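Local coordinates for protein aspartate aminotransferase (PDB 3K7Y) that probably catalyses the reversible pyridoxal-phosphate-dependent transfer of the amino group between L-aspartate and 2-oxoglutarate, giving oxaloacetate and L-glutamate, as a homodimer, at residues Leu53-Leu58 / Asn294-Gln299; Phe116-Asn121 / Arg142-Lys147; Tyr126-Pro131 / Ile149-Tyr154. One frame throughout, in Å; residues are numbered along the deposited sequence.

Interaction 1 of 3, residues Leu53-Leu58 / Asn294-Gln299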
loop_
_atom_site.group_PDB
_atom_site.type_symbol
_atom_site.label_atom_id
_atom_site.label_comp_id
_atom_site.label_asym_id
_atom_site.label_seq_id
_atom_site.Cartn_x
_atom_site.Cartn_y
_atom_site.Cartn_z
ATOM N N LEU A 53 8.185 -20.095 -5.379
ATOM C CA LEU A 53 7.455 -21.039 -4.531
ATOM C C LEU A 53 8.319 -21.547 -3.367
ATOM O O LEU A 53 7.806 -21.835 -2.282
ATOM C CB LEU A 53 6.908 -22.226 -5.339
ATOM C CG LEU A 53 5.864 -22.076 -6.459
ATOM C CD1 LEU A 53 5.142 -23.394 -6.709
ATOM C CD2 LEU A 53 4.848 -20.995 -6.169
ATOM N N ASN A 54 9.626 -21.648 -3.598
ATOM C CA ASN A 54 10.551 -22.087 -2.563
ATOM C C ASN A 54 10.904 -20.973 -1.578
ATOM O O ASN A 54 10.965 -21.203 -0.370
ATOM C CB ASN A 54 11.802 -22.715 -3.179
ATOM C CG ASN A 54 11.501 -24.014 -3.919
ATOM O OD1 ASN A 54 12.306 -24.475 -4.727
ATOM N ND2 ASN A 54 10.336 -24.604 -3.652
ATOM N N ALA A 55 11.120 -19.766 -2.091
ATOM C CA ALA A 55 11.273 -18.601 -1.231
ATOM C C ALA A 55 10.068 -18.512 -0.289
ATOM O O ALA A 55 10.227 -18.291 0.913
ATOM C CB ALA A 55 11.424 -17.328 -2.059
ATOM N N ASP A 56 8.870 -18.715 -0.833
ATOM C CA ASP A 56 7.662 -18.729 -0.015
ATOM C C ASP A 56 7.767 -19.694 1.160
ATOM O O ASP A 56 7.636 -19.279 2.311
ATOM C CB ASP A 56 6.417 -19.034 -0.853
ATOM C CG ASP A 56 5.415 -17.888 -0.847
ATOM O OD1 ASP A 56 5.514 -17.009 0.037
ATOM O OD2 ASP A 56 4.514 -17.876 -1.709
ATOM N N LYS A 57 8.013 -20.970 0.865
ATOM C CA LYS A 57 8.212 -21.983 1.901
ATOM C C LYS A 57 9.286 -21.547 2.880
ATOM O O LYS A 57 9.024 -21.431 4.070
ATOM C CB LYS A 57 8.565 -23.347 1.290
ATOM C CG LYS A 57 7.352 -24.185 0.886
ATOM C CD LYS A 57 7.735 -25.586 0.410
ATOM C CE LYS A 57 7.883 -25.649 -1.111
ATOM N NZ LYS A 57 8.128 -27.050 -1.586
ATOM N N LEU A 58 10.485 -21.283 2.367
ATOM C CA LEU A 58 11.586 -20.752 3.165
ATOM C C LEU A 58 11.156 -19.684 4.173
ATOM O O LEU A 58 11.653 -19.657 5.301
ATOM C CB LEU A 58 12.676 -20.171 2.254
ATOM C CG LEU A 58 13.913 -20.999 1.906
ATOM C CD1 LEU A 58 14.529 -21.649 3.152
ATOM C CD2 LEU A 58 13.604 -22.040 0.850
ATOM N N ASN A 294 8.379 -8.350 1.822
ATOM C CA ASN A 294 9.767 -8.010 2.091
ATOM C C ASN A 294 10.596 -9.253 2.298
ATOM O O ASN A 294 11.617 -9.432 1.649
ATOM C CB ASN A 294 9.893 -7.119 3.319
ATOM C CG ASN A 294 11.335 -6.820 3.670
ATOM O OD1 ASN A 294 12.121 -7.729 3.943
ATOM N ND2 ASN A 294 11.692 -5.536 3.669
ATOM N N ARG A 295 10.150 -10.100 3.218
ATOM C CA ARG A 295 10.799 -11.387 3.499
ATOM C C ARG A 295 10.935 -12.309 2.264
ATOM O O ARG A 295 12.033 -12.782 1.982
ATOM C CB ARG A 295 10.092 -12.108 4.654
ATOM C CG ARG A 295 10.215 -11.387 6.007
ATOM C CD ARG A 295 9.256 -11.944 7.067
ATOM N NE ARG A 295 9.647 -11.529 8.416
ATOM C CZ ARG A 295 8.957 -11.787 9.527
ATOM N NH1 ARG A 295 7.817 -12.459 9.479
ATOM N NH2 ARG A 295 9.414 -11.365 10.700
ATOM N N ILE A 296 9.852 -12.546 1.514
ATOM C CA ILE A 296 9.926 -13.378 0.289
ATOM C C ILE A 296 11.076 -12.951 -0.604
ATOM O O ILE A 296 11.784 -13.793 -1.143
ATOM C CB ILE A 296 8.641 -13.304 -0.581
ATOM C CG1 ILE A 296 7.372 -13.432 0.275
ATOM C CG2 ILE A 296 8.667 -14.349 -1.710
ATOM C CD1 ILE A 296 7.275 -14.722 1.111
ATOM N N LEU A 297 11.253 -11.640 -0.754
ATOM C CA LEU A 297 12.265 -11.082 -1.643
ATOM C C LEU A 297 13.698 -11.292 -1.160
ATOM O O LEU A 297 14.546 -11.795 -1.899
ATOM C CB LEU A 297 11.994 -9.602 -1.883
ATOM C CG LEU A 297 12.164 -9.273 -3.364
ATOM C CD1 LEU A 297 11.046 -8.353 -3.837
ATOM C CD2 LEU A 297 13.563 -8.734 -3.686
ATOM N N CYS A 298 13.965 -10.894 0.078
ATOM C CA CYS A 298 15.258 -11.149 0.705
ATOM C C CYS A 298 15.685 -12.618 0.625
ATOM O O CYS A 298 16.814 -12.902 0.242
ATOM C CB CYS A 298 15.232 -10.692 2.154
ATOM S SG CYS A 298 14.861 -8.974 2.288
ATOM N N GLN A 299 14.777 -13.531 0.973
ATOM C CA GLN A 299 15.060 -14.960 0.966
ATOM C C GLN A 299 15.541 -15.460 -0.397
ATOM O O GLN A 299 16.619 -16.063 -0.489
ATOM C CB GLN A 299 13.830 -15.751 1.411
ATOM C CG GLN A 299 14.156 -17.086 2.095
ATOM C CD GLN A 299 14.322 -16.961 3.609
ATOM O OE1 GLN A 299 15.077 -16.119 4.101
ATOM N NE2 GLN A 299 13.616 -17.804 4.353
#
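Gln299 reaches from helix 291-302 to Leu58 at one end of a helix-helix contact, while Ile296, one turn earlier, faces Ala55 and Asp56 of helix 50-62. The two axes come within 8.6 Å of each other, and their directions differ by 114°, so the helices cross steeply and the contact is confined to a few residues of each segment. Gln299 is worth following outward. Its CB points toward the other helix, and with CG anti to the backbone N (chi1 -151°) the chain carries on past the side of Leu58. CG packs beside Leu58, 3.4 Å from Leu58 CB. A bend at chi2 (90°) then turns the amide across the leucine: CD is 3.9 Å from Leu58 CB, and NE2 ends up 2.9 Å from Leu58 O. At the centre of the crossing Ala55, with nothing beyond CB, lets the backbones approach, and its CB is 3.7 Å from Ile296 O and 4.1 Å from Ile296 CG2. The other branch of Ile296 runs to CD1, whose end comes up obliquely against OD1 of the Asp56 carboxylate. The charge of Asp56 is answered across the dimer, where OD2 forms a salt bridge with Lys66 of the second subunit. Val59, which follows Leu58 on helix 50-62, also packs on both Ile296 and Gln299. The chemistry is therefore mixed: a small apolar centre is flanked by an amide near a helix carbonyl on one side and, on the other, by a carboxylate whose charged partner belongs to the second subunit.

Interaction 2 of 3, residues Phe116-Asn121 / Arg142-Lys147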
loop_
_atom_site.group_PDB
_atom_site.type_symbol
_atom_site.label_atom_id
_atom_site.label_comp_id
_atom_site.label_asym_id
_atom_site.label_seq_id
_atom_site.Cartn_x
_atom_site.Cartn_y
_atom_site.Cartn_z
ATOM N N PHE A 116 6.684 13.000 -3.717
ATOM C CA PHE A 116 7.944 13.593 -3.263
ATOM C C PHE A 116 8.354 14.774 -4.123
ATOM O O PHE A 116 9.036 15.677 -3.654
ATOM C CB PHE A 116 9.084 12.566 -3.210
ATOM C CG PHE A 116 10.400 13.156 -2.782
ATOM C CD1 PHE A 116 10.527 13.786 -1.544
ATOM C CD2 PHE A 116 11.505 13.095 -3.619
ATOM C CE1 PHE A 116 11.735 14.338 -1.130
ATOM C CE2 PHE A 116 12.733 13.646 -3.219
ATOM C CZ PHE A 116 12.846 14.273 -1.962
ATOM N N LEU A 117 7.936 14.750 -5.386
ATOM C CA LEU A 117 8.232 15.842 -6.285
ATOM C C LEU A 117 7.355 17.066 -6.010
ATOM O O LEU A 117 7.845 18.191 -6.116
ATOM C CB LEU A 117 8.182 15.396 -7.756
ATOM C CG LEU A 117 9.193 14.328 -8.231
ATOM C CD1 LEU A 117 9.191 14.196 -9.728
ATOM C CD2 LEU A 117 10.633 14.587 -7.751
ATOM N N LYS A 118 6.085 16.869 -5.639
ATOM C CA LYS A 118 5.213 18.015 -5.284
ATOM C C LYS A 118 5.820 18.729 -4.103
ATOM O O LYS A 118 5.676 19.933 -3.943
ATOM C CB LYS A 118 3.767 17.593 -4.963
ATOM C CG LYS A 118 2.694 18.118 -5.931
ATOM C CD LYS A 118 2.393 19.618 -5.717
ATOM C CE LYS A 118 1.243 20.144 -6.620
ATOM N NZ LYS A 118 1.557 20.267 -8.095
ATOM N N MET A 119 6.524 17.950 -3.299
ATOM C CA MET A 119 7.228 18.434 -2.138
ATOM C C MET A 119 8.240 19.503 -2.462
ATOM O O MET A 119 8.596 20.291 -1.600
ATOM C CB MET A 119 7.953 17.269 -1.503
ATOM C CG MET A 119 7.386 16.855 -0.193
ATOM S SD MET A 119 8.550 17.357 1.056
ATOM C CE MET A 119 7.902 16.409 2.433
ATOM N N LEU A 120 8.707 19.516 -3.705
ATOM C CA LEU A 120 9.753 20.444 -4.137
ATOM C C LEU A 120 9.196 21.506 -5.108
ATOM O O LEU A 120 8.010 21.839 -5.073
ATOM C CB LEU A 120 10.953 19.663 -4.727
ATOM C CG LEU A 120 11.476 18.438 -3.935
ATOM C CD1 LEU A 120 12.450 17.591 -4.733
ATOM C CD2 LEU A 120 12.110 18.804 -2.595
ATOM N N ASN A 121 10.066 22.061 -5.943
ATOM C CA ASN A 121 9.662 23.041 -6.960
ATOM C C ASN A 121 9.538 22.318 -8.294
ATOM O O ASN A 121 10.282 22.614 -9.255
ATOM C CB ASN A 121 10.687 24.210 -7.052
ATOM C CG ASN A 121 10.295 25.305 -8.091
ATOM O OD1 ASN A 121 11.154 26.069 -8.555
ATOM N ND2 ASN A 121 9.006 25.376 -8.446
ATOM N N ARG A 142 -2.522 14.837 -10.071
ATOM C CA ARG A 142 -2.008 15.700 -8.976
ATOM C C ARG A 142 -1.467 17.050 -9.412
ATOM O O ARG A 142 -0.620 17.645 -8.738
ATOM C CB ARG A 142 -1.075 14.980 -7.992
ATOM C CG ARG A 142 -0.019 14.119 -8.570
ATOM C CD ARG A 142 0.440 13.111 -7.526
ATOM N NE ARG A 142 -0.198 11.818 -7.717
ATOM C CZ ARG A 142 0.012 10.752 -6.945
ATOM N NH1 ARG A 142 0.835 10.818 -5.902
ATOM N NH2 ARG A 142 -0.624 9.617 -7.205
ATOM N N GLY A 143 -2.005 17.543 -10.524
ATOM C CA GLY A 143 -1.757 18.904 -10.994
ATOM C C GLY A 143 -0.310 19.264 -11.293
ATOM O O GLY A 143 0.185 20.302 -10.827
ATOM N N PHE A 144 0.376 18.393 -12.031
ATOM C CA PHE A 144 1.642 18.732 -12.644
ATOM C C PHE A 144 1.280 19.086 -14.090
ATOM O O PHE A 144 0.222 18.674 -14.581
ATOM C CB PHE A 144 2.549 17.508 -12.723
ATOM C CG PHE A 144 3.194 17.085 -11.424
ATOM C CD1 PHE A 144 4.298 17.761 -10.923
ATOM C CD2 PHE A 144 2.764 15.925 -10.761
ATOM C CE1 PHE A 144 4.910 17.330 -9.753
ATOM C CE2 PHE A 144 3.373 15.485 -9.586
ATOM C CZ PHE A 144 4.433 16.186 -9.084
ATOM N N ASN A 145 2.146 19.839 -14.772
ATOM C CA ASN A 145 2.013 20.012 -16.210
ATOM C C ASN A 145 2.611 18.786 -16.790
ATOM O O ASN A 145 3.702 18.409 -16.402
ATOM C CB ASN A 145 2.816 21.199 -16.718
ATOM C CG ASN A 145 2.302 22.515 -16.205
ATOM O OD1 ASN A 145 1.090 22.695 -16.014
ATOM N ND2 ASN A 145 3.222 23.454 -15.970
ATOM N N LEU A 146 1.897 18.140 -17.697
ATOM C CA LEU A 146 2.443 16.974 -18.374
ATOM C C LEU A 146 2.791 17.358 -19.792
ATOM O O LEU A 146 1.912 17.792 -20.561
ATOM C CB LEU A 146 1.473 15.779 -18.376
ATOM C CG LEU A 146 2.071 14.527 -19.043
ATOM C CD1 LEU A 146 3.186 13.941 -18.188
ATOM C CD2 LEU A 146 1.031 13.450 -19.350
ATOM N N LYS A 147 4.071 17.195 -20.134
ATOM C CA LYS A 147 4.529 17.464 -21.490
ATOM C C LYS A 147 5.166 16.239 -22.117
ATOM O O LYS A 147 5.728 15.397 -21.401
ATOM C CB LYS A 147 5.466 18.663 -21.510
ATOM C CG LYS A 147 4.742 19.952 -21.185
ATOM C CD LYS A 147 5.688 21.110 -20.966
ATOM C CE LYS A 147 4.889 22.379 -20.895
ATOM N NZ LYS A 147 3.910 22.414 -22.023
#
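The ammonium group of Lys118, on helix 105-118, is gripped from several directions: NZ donates a hydrogen bond to Gly143 O at 3.1 Å and a weak one to Arg142 O at 3.5 Å, and it also lies over the face of the Phe144 ring. The setting is the large, cofactor-binding domain of a fold-type I aminotransferase, where this helix packs beside the loop that leads into strand 145-153 of the central mixed sheet. The cation-pi contact has Lys118 NZ 4.8 Å from the centroid of the Phe144 ring, only 15° off its normal. A lysine chain bent at chi2 and chi4 curls round to bring the charge there, so that the chain and the Phe144 side chain run antiparallel past one another. Gly143, with positive phi and psi in the left-handed region, turns the chain where the two carbonyls gather round NZ. The donor sits well above the Gly143 carbonyl plane, so the bond does not follow a lone pair. Arg142 sends its guanidinium away from the contact; NE makes a weak hydrogen bond to Met138 O, and the side chain packs on Phe285 of the second subunit. Phe144 itself is buried, packed between Ile139 of helix 133-140, Leu125 of strand 124-128 and the lysine-bearing segment, while the lysine charge lies over one face. At the far end of that ring Phe144 CZ lies 4.1 Å from both Leu117 CB and Lys118 CG, with Lys118 N at the ring edge, 3.9 Å from the same CZ.

Interaction 3 of 3, residues Tyr126-Pro131 / Ile149-Tyr154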
loop_
_atom_site.group_PDB
_atom_site.type_symbol
_atom_site.label_atom_id
_atom_site.label_comp_id
_atom_site.label_asym_id
_atom_site.label_seq_id
_atom_site.Cartn_x
_atom_site.Cartn_y
_atom_site.Cartn_z
ATOM N N TYR A 126 8.250 15.745 -17.961
ATOM C CA TYR A 126 8.304 15.249 -19.316
ATOM C C TYR A 126 8.187 13.729 -19.380
ATOM O O TYR A 126 8.739 12.991 -18.539
ATOM C CB TYR A 126 9.560 15.744 -20.020
ATOM C CG TYR A 126 9.542 17.242 -20.182
ATOM C CD1 TYR A 126 8.846 17.853 -21.233
ATOM C CD2 TYR A 126 10.202 18.052 -19.274
ATOM C CE1 TYR A 126 8.817 19.227 -21.366
ATOM C CE2 TYR A 126 10.178 19.426 -19.397
ATOM C CZ TYR A 126 9.488 20.013 -20.438
ATOM O OH TYR A 126 9.483 21.393 -20.505
ATOM N N VAL A 127 7.448 13.275 -20.387
ATOM C CA VAL A 127 7.187 11.867 -20.561
ATOM C C VAL A 127 7.416 11.553 -22.043
ATOM O O VAL A 127 7.169 12.405 -22.884
ATOM C CB VAL A 127 5.763 11.548 -20.038
ATOM C CG1 VAL A 127 4.747 11.534 -21.144
ATOM C CG2 VAL A 127 5.748 10.251 -19.320
ATOM N N THR A 128 7.935 10.377 -22.383
ATOM C CA THR A 128 8.227 10.110 -23.809
ATOM C C THR A 128 6.955 9.663 -24.518
ATOM O O THR A 128 6.156 8.931 -23.942
ATOM C CB THR A 128 9.386 9.069 -24.054
ATOM O OG1 THR A 128 9.088 7.809 -23.433
ATOM C CG2 THR A 128 10.719 9.578 -23.535
ATOM N N ASN A 129 6.754 10.100 -25.754
ATOM C CA ASN A 129 5.543 9.721 -26.469
ATOM C C ASN A 129 5.709 8.450 -27.272
ATOM O O ASN A 129 6.693 8.316 -27.984
ATOM C CB ASN A 129 5.053 10.839 -27.376
ATOM C CG ASN A 129 3.884 10.404 -28.216
ATOM O OD1 ASN A 129 4.065 9.703 -29.210
ATOM N ND2 ASN A 129 2.677 10.787 -27.820
ATOM N N PRO A 130 4.745 7.509 -27.177
ATOM C CA PRO A 130 3.569 7.533 -26.330
ATOM C C PRO A 130 3.957 6.958 -24.962
ATOM O O PRO A 130 4.958 6.230 -24.855
ATOM C CB PRO A 130 2.599 6.609 -27.059
ATOM C CG PRO A 130 3.480 5.583 -27.694
ATOM C CD PRO A 130 4.841 6.234 -27.919
ATOM N N PRO A 131 3.189 7.304 -23.912
ATOM C CA PRO A 131 3.606 7.021 -22.535
ATOM C C PRO A 131 2.841 5.871 -21.926
ATOM O O PRO A 131 1.719 5.611 -22.336
ATOM C CB PRO A 131 3.200 8.290 -21.805
ATOM C CG PRO A 131 2.045 8.886 -22.668
ATOM C CD PRO A 131 1.968 8.126 -23.955
ATOM N N ILE A 149 7.674 14.301 -24.960
ATOM C CA ILE A 149 8.867 14.278 -25.815
ATOM C C ILE A 149 8.662 13.275 -26.966
ATOM O O ILE A 149 8.154 12.168 -26.732
ATOM C CB ILE A 149 10.122 13.855 -25.000
ATOM C CG1 ILE A 149 10.559 14.973 -24.060
ATOM C CG2 ILE A 149 11.302 13.502 -25.896
ATOM C CD1 ILE A 149 11.774 14.592 -23.205
ATOM N N ASN A 150 9.058 13.666 -28.190
ATOM C CA ASN A 150 9.078 12.772 -29.361
ATOM C C ASN A 150 9.799 11.498 -29.021
ATOM O O ASN A 150 10.798 11.528 -28.317
ATOM C CB ASN A 150 9.871 13.383 -30.510
ATOM C CG ASN A 150 9.186 14.554 -31.147
ATOM O OD1 ASN A 150 8.203 14.390 -31.874
ATOM N ND2 ASN A 150 9.723 15.750 -30.924
ATOM N N PHE A 151 9.340 10.377 -29.550
ATOM C CA PHE A 151 10.042 9.138 -29.279
ATOM C C PHE A 151 9.851 8.094 -30.363
ATOM O O PHE A 151 10.632 8.012 -31.303
ATOM C CB PHE A 151 9.626 8.587 -27.918
ATOM C CG PHE A 151 10.522 7.514 -27.406
ATOM C CD1 PHE A 151 11.782 7.828 -26.925
ATOM C CD2 PHE A 151 10.104 6.192 -27.384
ATOM C CE1 PHE A 151 12.624 6.845 -26.439
ATOM C CE2 PHE A 151 10.939 5.192 -26.910
ATOM C CZ PHE A 151 12.209 5.515 -26.440
ATOM N N PHE A 152 8.814 7.292 -30.205
ATOM C CA PHE A 152 8.521 6.212 -31.109
ATOM C C PHE A 152 8.147 6.790 -32.465
ATOM O O PHE A 152 7.408 7.777 -32.530
ATOM C CB PHE A 152 7.365 5.435 -30.514
ATOM C CG PHE A 152 6.945 4.279 -31.315
ATOM C CD1 PHE A 152 7.670 3.117 -31.296
ATOM C CD2 PHE A 152 5.798 4.339 -32.065
ATOM C CE1 PHE A 152 7.277 2.023 -32.037
ATOM C CE2 PHE A 152 5.394 3.256 -32.806
ATOM C CZ PHE A 152 6.142 2.091 -32.792
ATOM N N ASP A 153 8.684 6.206 -33.541
ATOM C CA ASP A 153 8.346 6.660 -34.897
ATOM C C ASP A 153 7.244 5.790 -35.453
ATOM O O ASP A 153 7.398 4.578 -35.592
ATOM C CB ASP A 153 9.545 6.680 -35.848
ATOM C CG ASP A 153 9.188 7.273 -37.205
ATOM O OD1 ASP A 153 8.494 6.592 -37.994
ATOM O OD2 ASP A 153 9.581 8.431 -37.469
ATOM N N TYR A 154 6.127 6.426 -35.767
ATOM C CA TYR A 154 4.903 5.682 -35.989
ATOM C C TYR A 154 4.881 5.016 -37.343
ATOM O O TYR A 154 4.224 3.988 -37.509
ATOM C CB TYR A 154 3.672 6.560 -35.748
ATOM C CG TYR A 154 3.126 6.452 -34.328
ATOM C CD1 TYR A 154 2.099 5.564 -34.028
ATOM C CD2 TYR A 154 3.647 7.215 -33.287
ATOM C CE1 TYR A 154 1.596 5.447 -32.740
ATOM C CE2 TYR A 154 3.144 7.103 -31.980
ATOM C CZ TYR A 154 2.118 6.215 -31.721
ATOM O OH TYR A 154 1.601 6.083 -30.448
#
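Two first torsions bring Thr128 and Phe151 together: Phe151 has CG anti to the backbone N (chi1 -166°), and Thr128 has OG1 between its backbone N and carbonyl carbon (chi1 58°). The threonine hydroxyl thus stands over one ring face, toward the rim, and Thr128 CB is 3.9 Å from Phe151 CG. OG1 is hydrogen-bonded to Tyr184, whose ring also meets that of Phe151. The backbones run parallel. Ile149 N binds Val127 O at 2.9 Å, and Asn129 N binds Ile149 O at 2.7 Å, giving Thr128 and Ile149 a regular bridge. The next bond skips a residue: Phe152 N, not Phe151 N, takes Asn129 O, at 3.2 Å, where strand 145-153 is irregular. Beyond it the cis peptide before Pro130 turns the chain; Pro130 CD packs 3.7 Å from Phe152 CB, and Pro130 CG lies 3.4 Å from Tyr154 OH. Upstream, Ile149 CD1 touches Tyr126 CB at 4.0 Å. Pyridoxal phosphate lies about 10 Å from the Val127 side chain, and Tyr132, which binds the cofactor, follows directly on Pro131. This is the parallel pairing of a beta-alpha-beta unit, strand 124-128, helix 133-140 and strand 145-153.

Overall arrangement
From the N terminus, residues 53-58 come first and meet 294-299 far along the chain, closing interaction 1, a loop that encloses both others. Within it, 116-121 is followed by 126-131, then 142-147 and 149-154, so interactions 2 and 3 cross along the chain. They are neighbours in space too, with centres 19 Å apart: both use strand 145-153, and Lys147 O probably accepts a hydrogen bond from Val127 N, at 2.9 Å. Interaction 2 sets helix 105-118 against the loop that enters strand 145-153, and interaction 3 pairs strand 124-128 with the strand itself. Interaction 1 lies remote, centres 36 and 38 Å away, joining helices 50-62 and 291-302; interactions 1 and 2 both touch the second subunit.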